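Local coordinates for protein molinate hydrolase (Gulosibacter molinativorax, PDB 4UB9) that hydrolyses the thiocarbamate pesticide molinate and is a zinc-binding member of the amidohydrolase family, at residues F260-L265 and I293-D298. Sequence-based numbering, arbitrary orientation.
Sequences FSERVL and IERDAD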
# COMPACT_ATOMS: atom_id res chain seq x y z
N PHE A 260 26.37 10.10 5.77
CA PHE A 260 27.26 11.25 5.50
C PHE A 260 28.54 10.81 4.82
O PHE A 260 28.99 9.68 5.00
CB PHE A 260 27.67 11.93 6.81
CG PHE A 260 26.52 12.59 7.55
CD1 PHE A 260 25.83 13.64 6.99
CD2 PHE A 260 26.14 12.14 8.80
CE1 PHE A 260 24.80 14.24 7.67
CE2 PHE A 260 25.09 12.73 9.46
CZ PHE A 260 24.41 13.77 8.89
N SER A 261 29.15 11.74 4.06
CA SER A 261 30.55 11.56 3.63
C SER A 261 31.47 11.62 4.82
O SER A 261 31.13 12.20 5.86
CB SER A 261 30.99 12.65 2.65
OG SER A 261 31.05 13.90 3.29
N GLU A 262 32.65 11.04 4.69
CA GLU A 262 33.61 11.03 5.82
C GLU A 262 34.01 12.43 6.21
O GLU A 262 34.14 12.78 7.36
CB GLU A 262 34.78 10.04 5.60
CG GLU A 262 34.16 8.61 5.49
CD GLU A 262 34.85 7.47 6.23
OE1 GLU A 262 35.72 7.74 7.08
OE2 GLU A 262 34.47 6.30 5.98
N ARG A 263 34.16 13.24 5.20
CA ARG A 263 34.45 14.65 5.35
C ARG A 263 33.42 15.40 6.21
O ARG A 263 33.75 16.20 7.07
CB ARG A 263 34.38 15.20 3.93
CG ARG A 263 34.90 16.57 3.71
CD ARG A 263 35.21 16.68 2.23
NE ARG A 263 34.09 17.23 1.45
CZ ARG A 263 34.20 18.28 0.63
NH1 ARG A 263 35.34 18.88 0.45
NH2 ARG A 263 33.15 18.73 -0.02
N VAL A 264 32.15 15.13 5.93
CA VAL A 264 31.06 15.80 6.67
C VAL A 264 30.93 15.19 8.07
O VAL A 264 30.69 15.85 9.06
CB VAL A 264 29.72 15.69 5.92
CG1 VAL A 264 28.54 16.04 6.82
CG2 VAL A 264 29.73 16.60 4.69
N LEU A 265 31.17 13.89 8.13
CA LEU A 265 31.21 13.21 9.42
C LEU A 265 32.30 13.80 10.32
O LEU A 265 32.11 14.06 11.49
CB LEU A 265 31.42 11.71 9.20
CG LEU A 265 31.36 10.84 10.44
CD1 LEU A 265 30.06 11.02 11.19
CD2 LEU A 265 31.51 9.39 9.99
N ILE A 293 34.42 3.28 15.50
CA ILE A 293 35.59 2.95 16.29
C ILE A 293 36.76 3.89 15.96
O ILE A 293 37.42 4.42 16.83
CB ILE A 293 36.02 1.50 16.01
CG1 ILE A 293 35.06 0.53 16.70
CG2 ILE A 293 37.42 1.24 16.53
CD1 ILE A 293 35.18 -0.90 16.21
N GLU A 294 36.94 4.12 14.66
CA GLU A 294 38.00 4.99 14.20
C GLU A 294 37.81 6.45 14.59
O GLU A 294 38.73 7.22 14.51
CB GLU A 294 38.19 4.86 12.68
CG GLU A 294 38.92 3.58 12.28
CD GLU A 294 40.30 3.42 12.95
OE1 GLU A 294 41.06 4.41 12.97
OE2 GLU A 294 40.63 2.32 13.45
N ARG A 295 36.61 6.83 15.01
CA ARG A 295 36.35 8.16 15.57
C ARG A 295 36.40 8.17 17.10
O ARG A 295 36.03 9.15 17.73
CB ARG A 295 34.98 8.67 15.14
CG ARG A 295 34.75 8.77 13.63
CD ARG A 295 35.76 9.65 13.03
NE ARG A 295 35.48 10.08 11.66
CZ ARG A 295 35.60 9.30 10.59
NH1 ARG A 295 35.86 7.99 10.72
NH2 ARG A 295 35.45 9.85 9.39
N ASP A 296 36.83 7.06 17.70
CA ASP A 296 36.89 6.95 19.16
C ASP A 296 35.58 7.37 19.83
O ASP A 296 35.55 8.14 20.77
CB ASP A 296 38.06 7.77 19.72
CG ASP A 296 39.43 7.28 19.22
OD1 ASP A 296 39.75 6.08 19.36
OD2 ASP A 296 40.18 8.11 18.70
N ALA A 297 34.48 6.84 19.33
CA ALA A 297 33.16 7.12 19.90
C ALA A 297 33.14 6.77 21.38
O ALA A 297 33.69 5.76 21.79
CB ALA A 297 32.12 6.31 19.19
N ASP A 298 32.52 7.62 22.16
CA ASP A 298 32.35 7.37 23.60
C ASP A 298 31.41 6.20 23.86
O ASP A 298 31.58 5.46 24.82
CB ASP A 298 31.81 8.62 24.29
CG ASP A 298 32.82 9.76 24.29
OD1 ASP A 298 33.69 9.72 25.16
OD2 ASP A 298 32.80 10.62 23.39
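Arg295 reaches from the loop after helix 286-294 to the first turn of helix 262-275, where its guanidinium meets Glu262 and Leu265. NH2 of Arg295 has its stronger partner in OD1 of Asp266, one turn beyond Glu262 on that helix, and it makes a second salt bridge by donating to OE1 of Glu262 over 3.1 Å. From the arginine side this second bond is clean, with the acceptor almost exactly in the guanidinium plane and an N-H...O angle of 168°. From the glutamate side it is skewed, because the nitrogen sits above the carboxylate plane, and the two flat groups are turned 46° apart. OE2 of Glu262 is 5.0 Å from NH2 of Arg295 and farther still from NH1, so the bridge rests on one oxygen. Two carboxylates one turn apart thus probably share the arginine's charge. Leu265 comes in over one face of the guanidinium, its CD2 4.0 Å from NH2 of Arg295 and displaced toward the rim. With CG of Leu265 trans to the backbone N (chi1 -175°), the branch swings toward Arg295, and chi2 then turns CD2 to the guanidinium. Were Arg295 an alanine, Glu262 and Asp266 would probably lose the cation they share and the CD2 methyl of Leu265 its guanidinium neighbour. The side chain of Leu265 is about 10 Å from that of the zinc ligand His282. Just ahead of the helix, Ser261 serves as N-cap, its OG accepting from Val264 N at 3.1 Å. Thr291 of helix 286-294 touches both Glu262 and Leu265, while Glu262 also packs on Glu262 of the second subunit. In this TIM-barrel-type fold the contact joins successive helices: helix 262-275 leads into strand 279-282, and helix 286-294 leads from that strand into the neighbouring parallel strand 299-301.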